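Local coordinates for Glyco_hydro_cc domain-containing protein (Pseudomonas viridiflava, PDB 6UAV), which probably cleaves internal beta-1,3-linkages of glucans, as an endo-beta-1,3-glucanase of glycoside hydrolase family 128 (subgroup II) built on a TIM barrel, at residues V117-N122 and A134-F139; A138-Y143 and P152-L157; K202-M207 and T247-Y252. One frame throughout, in Å; residues are numbered along the deposited sequence.

Contact 1: residues V117-N122 and A134-F139; sequences VGPAMN and AWLDAF
P119 and M121 reach from strand 117-121 onto helix 134-139, which runs back nearly antiparallel to the strand at 157°, the two short axes coming within 10.7 Å of each other. The strand presents these two alternate residues to the helix, while A120 between them turns the other way and packs on strand 156-161. W135 receives both. The methyl CE of M121 lies 3.7 Å from W135 CE3, and M121 SD sits 4.6 Å from the centroid of the six-membered ring of W135, 38° off the normal, an oblique Met-aromatic contact. Bends at chi2 and chi3 fold the methionine back so that SD and CE both meet the indole. Nearer its root, M121 CG is 4.0 Å from L136 CD1, with the two side chains running past each other in opposite directions. P119, which follows a cis peptide bond, sets CG 3.9 Å from W135 CZ3 and turns CD to L136 CD2 and, more loosely, to F139 CE2. No hydrogen bond crosses this apolar seam; the indole NE1 is instead held by the carbonyl of M93, which helps fix the ring's rotation. Helix 95-112 closes in through W102, against P119 and F139. Such packing of a strand under the helix that follows it is the first half of a beta-alpha-beta unit in a TIM barrel.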
loop_
_atom_site.group_PDB
_atom_site.type_symbol
_atom_site.label_atom_id
_atom_site.label_comp_id
_atom_site.label_asym_id
_atom_site.label_seq_id
_atom_site.Cartn_x
_atom_site.Cartn_y
_atom_site.Cartn_z
ATOM N N VAL A 117 -7.080 -6.806 1.018
ATOM C CA VAL A 117 -6.772 -5.378 1.227
ATOM C C VAL A 117 -6.755 -4.700 -0.133
ATOM O O VAL A 117 -5.767 -4.783 -0.854
ATOM C CB VAL A 117 -5.462 -5.242 1.997
ATOM C CG1 VAL A 117 -5.137 -3.767 2.228
ATOM C CG2 VAL A 117 -5.526 -6.000 3.318
ATOM N N GLY A 118 -7.792 -3.958 -0.451
ATOM C CA GLY A 118 -7.850 -3.291 -1.755
ATOM C C GLY A 118 -9.301 -3.185 -2.198
ATOM O O GLY A 118 -10.188 -3.563 -1.456
ATOM N N PRO A 119 -9.582 -2.715 -3.418
ATOM C CA PRO A 119 -8.587 -2.176 -4.320
ATOM C C PRO A 119 -7.856 -0.962 -3.715
ATOM O O PRO A 119 -8.405 -0.296 -2.875
ATOM C CB PRO A 119 -9.420 -1.810 -5.569
ATOM C CG PRO A 119 -10.627 -2.631 -5.444
ATOM C CD PRO A 119 -10.925 -2.629 -3.968
ATOM N N ALA A 120 -6.678 -0.687 -4.249
ATOM C CA ALA A 120 -5.852 0.485 -3.849
ATOM C C ALA A 120 -6.229 1.649 -4.731
ATOM O O ALA A 120 -5.917 1.638 -5.954
ATOM C CB ALA A 120 -4.388 0.167 -3.941
ATOM N N MET A 121 -6.933 2.613 -4.139
ATOM C CA MET A 121 -7.483 3.764 -4.844
ATOM C C MET A 121 -6.549 4.976 -4.764
ATOM O O MET A 121 -5.671 5.065 -3.893
ATOM C CB MET A 121 -8.876 4.093 -4.298
ATOM C CG MET A 121 -9.854 2.890 -4.357
ATOM S SD MET A 121 -9.995 2.096 -6.014
ATOM C CE MET A 121 -10.706 3.446 -6.947
ATOM N N ASN A 122 -6.769 5.853 -5.737
ATOM C CA ASN A 122 -6.150 7.197 -5.808
ATOM C C ASN A 122 -7.111 8.077 -6.631
ATOM O O ASN A 122 -8.171 7.565 -7.100
ATOM C CB ASN A 122 -4.720 7.060 -6.371
ATOM C CG ASN A 122 -3.775 8.245 -6.197
ATOM O OD1 ASN A 122 -4.186 9.388 -5.901
ATOM N ND2 ASN A 122 -2.499 7.942 -6.348
ATOM N N ALA A 134 -16.626 7.202 -7.311
ATOM C CA ALA A 134 -17.404 6.772 -8.488
ATOM C C ALA A 134 -16.930 5.379 -8.869
ATOM O O ALA A 134 -17.779 4.524 -9.183
ATOM C CB ALA A 134 -17.209 7.716 -9.643
ATOM N N TRP A 135 -15.637 5.133 -8.873
ATOM C CA TRP A 135 -15.123 3.797 -9.267
ATOM C C TRP A 135 -15.630 2.749 -8.271
ATOM O O TRP A 135 -16.167 1.706 -8.712
ATOM C CB TRP A 135 -13.592 3.849 -9.480
ATOM C CG TRP A 135 -13.033 2.586 -10.084
ATOM C CD1 TRP A 135 -12.748 2.387 -11.393
ATOM C CD2 TRP A 135 -12.890 1.323 -9.435
ATOM N NE1 TRP A 135 -12.340 1.090 -11.592
ATOM C CE2 TRP A 135 -12.428 0.397 -10.396
ATOM C CE3 TRP A 135 -13.050 0.884 -8.103
ATOM C CZ2 TRP A 135 -12.205 -0.943 -10.113
ATOM C CZ3 TRP A 135 -12.786 -0.436 -7.802
ATOM C CH2 TRP A 135 -12.369 -1.332 -8.797
ATOM N N LEU A 136 -15.489 2.983 -6.985
ATOM C CA LEU A 136 -15.895 1.985 -5.974
ATOM C C LEU A 136 -17.397 1.775 -5.983
ATOM O O LEU A 136 -17.808 0.610 -5.849
ATOM C CB LEU A 136 -15.425 2.390 -4.582
ATOM C CG LEU A 136 -13.927 2.229 -4.270
ATOM C CD1 LEU A 136 -13.590 2.979 -2.999
ATOM C CD2 LEU A 136 -13.547 0.769 -4.163
ATOM N N ASP A 137 -18.217 2.818 -6.123
ATOM C CA ASP A 137 -19.676 2.644 -6.243
ATOM C C ASP A 137 -19.973 1.669 -7.383
ATOM O O ASP A 137 -20.813 0.737 -7.207
ATOM C CB ASP A 137 -20.391 3.962 -6.444
ATOM C CG ASP A 137 -20.520 4.822 -5.205
ATOM O OD1 ASP A 137 -20.170 4.309 -4.071
ATOM O OD2 ASP A 137 -21.010 5.963 -5.376
ATOM N N ALA A 138 -19.352 1.906 -8.526
ATOM C CA ALA A 138 -19.628 1.107 -9.730
ATOM C C ALA A 138 -19.164 -0.332 -9.521
ATOM O O ALA A 138 -19.871 -1.259 -9.975
ATOM C CB ALA A 138 -18.957 1.731 -10.906
ATOM N N PHE A 139 -17.993 -0.517 -8.892
ATOM C CA PHE A 139 -17.450 -1.870 -8.619
ATOM C C PHE A 139 -18.393 -2.610 -7.679
ATOM O O PHE A 139 -18.760 -3.778 -7.981
ATOM C CB PHE A 139 -16.050 -1.702 -7.998
ATOM C CG PHE A 139 -15.514 -2.914 -7.312
ATOM C CD1 PHE A 139 -15.256 -4.078 -8.015
ATOM C CD2 PHE A 139 -15.341 -2.902 -5.943
ATOM C CE1 PHE A 139 -14.800 -5.200 -7.352
ATOM C CE2 PHE A 139 -14.878 -4.025 -5.273
ATOM C CZ PHE A 139 -14.589 -5.171 -5.992
#

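Contact 2: residues A138-Y143 and P152-L157; sequences AFYAAY and PQIDYL
P152 packs into the ring cluster F139, Y140 and Y143 just before strand 156-161 begins, on the return from helix to strand in a beta-alpha-beta unit of the TIM barrel. The proline can be followed round its ring. P152 CB lies 3.7 Å from Y143 CG and also touches F139 CZ. P152 CG is 3.7 Å from F139 CE2, set obliquely to that ring, and stands over the centre of the Y140 ring, a CH-pi contact only 9° off the normal. CD closes the circuit between Y140 CD2 and Y143 CD1. The proline's root is engaged too: P152 CA is 3.7 Å from the centroid of the Y143 ring, over one face of it, displaced toward the rim. With Y143 CG anti to its own backbone N (chi1 -175°), the ring extends alongside the proline, and its hydroxyl goes on to hydrogen bonds with E106 and R150.

I154 supplies the second apolar touch. Its CD1 approaches the F139 ring at the edge, near the ring plane, 4.0 Å from F139 CE2, while the same methyl lies obliquely beside the Y140 ring, 3.7 Å from Y140 CE1. Helix 95-112 helps hold this turn through W102, which packs on P152 and donates its indole N-H to the Q153 carbonyl, and through E106, which accepts from Q153 N. At the polar end of Y140, a water bridges the two segments: it donates to the P152 carbonyl O at 2.7 Å and lies 3.2 Å from Y140 OH.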
loop_
_atom_site.group_PDB
_atom_site.type_symbol
_atom_site.label_atom_id
_atom_site.label_comp_id
_atom_site.label_asym_id
_atom_site.label_seq_id
_atom_site.Cartn_x
_atom_site.Cartn_y
_atom_site.Cartn_z
ATOM N N ALA A 138 -19.352 1.906 -8.526
ATOM C CA ALA A 138 -19.628 1.107 -9.730
ATOM C C ALA A 138 -19.164 -0.332 -9.521
ATOM O O ALA A 138 -19.871 -1.259 -9.975
ATOM C CB ALA A 138 -18.957 1.731 -10.906
ATOM N N PHE A 139 -17.993 -0.517 -8.892
ATOM C CA PHE A 139 -17.450 -1.870 -8.619
ATOM C C PHE A 139 -18.393 -2.610 -7.679
ATOM O O PHE A 139 -18.760 -3.778 -7.981
ATOM C CB PHE A 139 -16.050 -1.702 -7.998
ATOM C CG PHE A 139 -15.514 -2.914 -7.312
ATOM C CD1 PHE A 139 -15.256 -4.078 -8.015
ATOM C CD2 PHE A 139 -15.341 -2.902 -5.943
ATOM C CE1 PHE A 139 -14.800 -5.200 -7.352
ATOM C CE2 PHE A 139 -14.878 -4.025 -5.273
ATOM C CZ PHE A 139 -14.589 -5.171 -5.992
ATOM N N TYR A 140 -18.855 -1.961 -6.623
ATOM C CA TYR A 140 -19.845 -2.572 -5.709
ATOM C C TYR A 140 -21.128 -2.947 -6.481
ATOM O O TYR A 140 -21.635 -4.063 -6.367
ATOM C CB TYR A 140 -20.200 -1.605 -4.580
ATOM C CG TYR A 140 -19.442 -1.781 -3.287
ATOM C CD1 TYR A 140 -18.169 -1.228 -3.147
ATOM C CD2 TYR A 140 -20.002 -2.418 -2.199
ATOM C CE1 TYR A 140 -17.480 -1.286 -1.957
ATOM C CE2 TYR A 140 -19.316 -2.496 -1.001
ATOM C CZ TYR A 140 -18.065 -1.921 -0.892
ATOM O OH TYR A 140 -17.364 -1.995 0.264
ATOM N N ALA A 141 -21.615 -2.070 -7.354
ATOM C CA ALA A 141 -22.868 -2.323 -8.097
ATOM C C ALA A 141 -22.656 -3.478 -9.097
ATOM O O ALA A 141 -23.591 -4.253 -9.287
ATOM C CB ALA A 141 -23.290 -1.041 -8.763
ATOM N N ALA A 142 -21.464 -3.560 -9.713
ATOM C CA ALA A 142 -21.153 -4.604 -10.714
ATOM C C ALA A 142 -21.085 -5.944 -9.990
ATOM O O ALA A 142 -21.671 -6.943 -10.437
ATOM C CB ALA A 142 -19.875 -4.313 -11.419
ATOM N N TYR A 143 -20.346 -5.996 -8.896
ATOM C CA TYR A 143 -20.208 -7.255 -8.132
ATOM C C TYR A 143 -21.594 -7.685 -7.644
ATOM O O TYR A 143 -22.009 -8.853 -7.826
ATOM C CB TYR A 143 -19.212 -7.109 -6.987
ATOM C CG TYR A 143 -19.019 -8.451 -6.337
ATOM C CD1 TYR A 143 -19.915 -8.915 -5.414
ATOM C CD2 TYR A 143 -17.972 -9.302 -6.687
ATOM C CE1 TYR A 143 -19.773 -10.153 -4.810
ATOM C CE2 TYR A 143 -17.831 -10.557 -6.126
ATOM C CZ TYR A 143 -18.715 -10.980 -5.155
ATOM O OH TYR A 143 -18.666 -12.228 -4.598
ATOM N N PRO A 152 -19.073 -7.251 -2.597
ATOM C CA PRO A 152 -17.756 -7.896 -2.704
ATOM C C PRO A 152 -17.119 -7.968 -1.321
ATOM O O PRO A 152 -17.346 -7.066 -0.474
ATOM C CB PRO A 152 -16.966 -6.986 -3.636
ATOM C CG PRO A 152 -17.626 -5.631 -3.476
ATOM C CD PRO A 152 -19.083 -5.939 -3.268
ATOM N N GLN A 153 -16.362 -9.043 -1.069
ATOM C CA GLN A 153 -15.605 -9.132 0.201
ATOM C C GLN A 153 -14.499 -8.081 0.172
ATOM O O GLN A 153 -13.640 -8.147 -0.705
ATOM C CB GLN A 153 -14.947 -10.498 0.288
ATOM C CG GLN A 153 -14.161 -10.695 1.599
ATOM C CD GLN A 153 -13.345 -11.976 1.548
ATOM O OE1 GLN A 153 -13.760 -12.929 0.885
ATOM N NE2 GLN A 153 -12.193 -12.011 2.220
ATOM N N ILE A 154 -14.558 -7.134 1.079
ATOM C CA ILE A 154 -13.493 -6.116 1.242
ATOM C C ILE A 154 -13.201 -6.098 2.722
ATOM O O ILE A 154 -14.068 -5.696 3.500
ATOM C CB ILE A 154 -13.880 -4.738 0.689
ATOM C CG1 ILE A 154 -14.109 -4.741 -0.835
ATOM C CG2 ILE A 154 -12.741 -3.749 1.048
ATOM C CD1 ILE A 154 -14.553 -3.385 -1.341
ATOM N N ASP A 155 -12.042 -6.595 3.111
ATOM C CA ASP A 155 -11.635 -6.591 4.537
ATOM C C ASP A 155 -11.088 -5.192 4.879
ATOM O O ASP A 155 -11.483 -4.641 5.962
ATOM C CB ASP A 155 -10.701 -7.762 4.824
ATOM C CG ASP A 155 -11.368 -9.099 4.588
ATOM O OD1 ASP A 155 -12.369 -9.417 5.357
ATOM O OD2 ASP A 155 -10.983 -9.770 3.570
ATOM N N TYR A 156 -10.282 -4.626 3.989
ATOM C CA TYR A 156 -9.730 -3.253 4.132
ATOM C C TYR A 156 -9.743 -2.670 2.754
ATOM O O TYR A 156 -9.338 -3.400 1.847
ATOM C CB TYR A 156 -8.261 -3.243 4.594
ATOM C CG TYR A 156 -8.104 -3.746 5.991
ATOM C CD1 TYR A 156 -8.148 -5.083 6.281
ATOM C CD2 TYR A 156 -7.972 -2.843 7.028
ATOM C CE1 TYR A 156 -8.076 -5.512 7.591
ATOM C CE2 TYR A 156 -7.867 -3.277 8.334
ATOM C CZ TYR A 156 -7.908 -4.614 8.609
ATOM O OH TYR A 156 -7.862 -4.971 9.934
ATOM N N LEU A 157 -10.080 -1.400 2.636
ATOM C CA LEU A 157 -9.773 -0.653 1.400
ATOM C C LEU A 157 -8.301 -0.238 1.455
ATOM O O LEU A 157 -7.704 -0.188 2.543
ATOM C CB LEU A 157 -10.670 0.568 1.275
ATOM C CG LEU A 157 -12.099 0.262 0.802
ATOM C CD1 LEU A 157 -12.954 1.517 0.937
ATOM C CD2 LEU A 157 -12.124 -0.252 -0.654
HETATM O O HOH W 1 -17.804 -4.984 1.203
#

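Contact 3: residues K202-M207 and T247-Y252; sequences KQKQQM and TELGQY
K204 and E248 form a salt bridge between the two helices, with K204 NZ 2.9 Å from E248 OE2 and bonded on the anti lone pair of that oxygen, away from the other carboxylate oxygen. E201 lies farther off as a weak, long ion pair for the same lysine. K204 NZ also stands over one face of the Y252 ring, 4.8 Å from the centroid and 22° off the normal, a cation-pi contact. Just below it, K204 CE rests on that face at 3.8 Å from the centroid, offset toward the rim. A bend at chi3 (71°) in the otherwise extended lysine swings CE and NZ across to these partners. At the start of the second helix, T247 is the N-cap: its OG1 accepts from G250 N at 3.0 Å.

Farther in, the packing becomes apolar. L249 pushes its CD1 against K204 CG and lies across M207, whose methyl CE is 3.6 Å from L249 CG. M207 SD is 4.0 Å from Y252 CD2, an oblique Met-aromatic approach. Q203 adds only its CG beside L249, its amide NE2 being hydrogen-bonded to the carbonyl oxygens of N187 and H235. Helices 200-216 and 248-255 run nearly parallel here, their short axes 10.5 Å apart and crossing at -18°, with W225 of strand 220-225 packed beneath Q203, M207 and L249.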
loop_
_atom_site.group_PDB
_atom_site.type_symbol
_atom_site.label_atom_id
_atom_site.label_comp_id
_atom_site.label_asym_id
_atom_site.label_seq_id
_atom_site.Cartn_x
_atom_site.Cartn_y
_atom_site.Cartn_z
ATOM N N LYS A 202 10.660 20.169 4.329
ATOM C CA LYS A 202 9.209 20.309 4.042
ATOM C C LYS A 202 8.698 18.880 3.943
ATOM O O LYS A 202 7.646 18.632 4.479
ATOM C CB LYS A 202 8.968 21.122 2.774
ATOM C CG LYS A 202 9.095 22.624 2.987
ATOM C CD LYS A 202 8.735 23.453 1.760
ATOM C CE LYS A 202 9.232 24.882 1.897
ATOM N NZ LYS A 202 8.951 25.761 0.732
ATOM N N GLN A 203 9.495 17.966 3.389
ATOM C CA GLN A 203 9.045 16.545 3.324
ATOM C C GLN A 203 9.047 15.985 4.746
ATOM O O GLN A 203 8.137 15.211 5.087
ATOM C CB GLN A 203 9.916 15.682 2.403
ATOM C CG GLN A 203 9.317 14.339 2.061
ATOM C CD GLN A 203 8.020 14.464 1.303
ATOM O OE1 GLN A 203 6.971 14.281 1.881
ATOM N NE2 GLN A 203 8.101 14.714 0.005
ATOM N N LYS A 204 10.048 16.354 5.574
ATOM C CA LYS A 204 10.095 15.844 6.988
ATOM C C LYS A 204 8.863 16.347 7.741
ATOM O O LYS A 204 8.194 15.577 8.505
ATOM C CB LYS A 204 11.388 16.261 7.709
ATOM C CG LYS A 204 12.653 15.507 7.313
ATOM C CD LYS A 204 13.929 16.054 7.939
ATOM C CE LYS A 204 13.966 15.758 9.421
ATOM N NZ LYS A 204 15.179 16.345 10.018
ATOM N N GLN A 205 8.541 17.629 7.558
ATOM C CA GLN A 205 7.362 18.249 8.219
ATOM C C GLN A 205 6.115 17.455 7.818
ATOM O O GLN A 205 5.274 17.122 8.681
ATOM C CB GLN A 205 7.326 19.732 7.890
ATOM C CG GLN A 205 6.312 20.510 8.722
ATOM C CD GLN A 205 4.877 20.334 8.291
ATOM O OE1 GLN A 205 4.576 20.077 7.121
ATOM N NE2 GLN A 205 3.966 20.459 9.244
ATOM N N GLN A 206 5.959 17.190 6.535
ATOM C CA GLN A 206 4.727 16.548 6.042
ATOM C C GLN A 206 4.734 15.057 6.431
ATOM O O GLN A 206 3.662 14.553 6.837
ATOM C CB GLN A 206 4.592 16.744 4.542
ATOM C CG GLN A 206 3.925 18.063 4.211
ATOM C CD GLN A 206 2.507 18.101 4.755
ATOM O OE1 GLN A 206 1.643 17.359 4.257
ATOM N NE2 GLN A 206 2.277 18.934 5.787
ATOM N N MET A 207 5.893 14.398 6.438
ATOM C CA MET A 207 5.989 13.003 6.943
ATOM C C MET A 207 5.538 12.969 8.393
ATOM O O MET A 207 4.730 12.092 8.755
ATOM C CB MET A 207 7.422 12.455 6.826
ATOM C CG MET A 207 7.586 11.135 7.541
ATOM S SD MET A 207 9.278 10.565 7.438
ATOM C CE MET A 207 9.224 9.866 5.786
ATOM N N THR A 247 18.843 7.612 4.531
ATOM C CA THR A 247 18.905 9.074 4.397
ATOM C C THR A 247 18.478 9.714 5.718
ATOM O O THR A 247 18.019 9.033 6.653
ATOM C CB THR A 247 17.979 9.571 3.291
ATOM O OG1 THR A 247 16.640 9.199 3.648
ATOM C CG2 THR A 247 18.343 9.021 1.929
ATOM N N GLU A 248 18.670 11.010 5.820
ATOM C CA GLU A 248 18.089 11.753 6.951
ATOM C C GLU A 248 16.584 11.450 7.047
ATOM O O GLU A 248 16.096 11.195 8.150
ATOM C CB GLU A 248 18.392 13.230 6.791
ATOM C CG GLU A 248 17.805 14.037 7.893
ATOM C CD GLU A 248 18.267 15.481 7.832
ATOM O OE1 GLU A 248 19.298 15.725 7.203
ATOM O OE2 GLU A 248 17.495 16.333 8.282
ATOM N N LEU A 249 15.874 11.492 5.935
ATOM C CA LEU A 249 14.415 11.233 5.941
ATOM C C LEU A 249 14.163 9.836 6.514
ATOM O O LEU A 249 13.205 9.673 7.286
ATOM C CB LEU A 249 13.805 11.361 4.542
ATOM C CG LEU A 249 12.282 11.260 4.556
ATOM C CD1 LEU A 249 11.665 12.549 5.068
ATOM C CD2 LEU A 249 11.763 10.898 3.175
ATOM N N GLY A 250 14.964 8.853 6.083
ATOM C CA GLY A 250 14.760 7.463 6.519
ATOM C C GLY A 250 14.952 7.333 8.013
ATOM O O GLY A 250 14.141 6.718 8.673
ATOM N N GLN A 251 16.047 7.897 8.541
ATOM C CA GLN A 251 16.289 7.858 9.996
ATOM C C GLN A 251 15.048 8.492 10.655
ATOM O O GLN A 251 14.568 7.997 11.707
ATOM C CB GLN A 251 17.618 8.563 10.316
ATOM C CG GLN A 251 18.100 8.331 11.727
ATOM C CD GLN A 251 18.996 7.114 11.831
ATOM O OE1 GLN A 251 18.639 6.096 12.435
ATOM N NE2 GLN A 251 20.188 7.207 11.239
ATOM N N TYR A 252 14.580 9.613 10.124
ATOM C CA TYR A 252 13.487 10.387 10.754
ATOM C C TYR A 252 12.221 9.519 10.795
ATOM O O TYR A 252 11.620 9.312 11.882
ATOM C CB TYR A 252 13.292 11.710 10.022
ATOM C CG TYR A 252 12.281 12.628 10.653
ATOM C CD1 TYR A 252 12.534 13.198 11.888
ATOM C CD2 TYR A 252 11.147 13.033 9.988
ATOM C CE1 TYR A 252 11.662 14.109 12.469
ATOM C CE2 TYR A 252 10.272 13.951 10.546
ATOM C CZ TYR A 252 10.504 14.477 11.804
ATOM O OH TYR A 252 9.641 15.356 12.421
#

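In the fold
Contacts 1 and 2 are consecutive halves of one beta-alpha-beta unit: strand 115-121 leads to helix 132-146, which leads to strand 156-161. Their centres lie about 7 Å apart, they share A138 and F139, and the two strands are neighbours in the barrel, where G118 N probably hydrogen-bonds to Y156 O. Contact 3 comes later in the chain, across its centre, about 30 Å from contact 1 and about 35 Å from contact 2 between centres. It pairs helix 200-216, which leads into the last barrel strand, 220-225, with helix 248-255, which follows that strand. The contacts thus fasten surrounding helices to the eight-stranded barrel, or to each other, at two distant places.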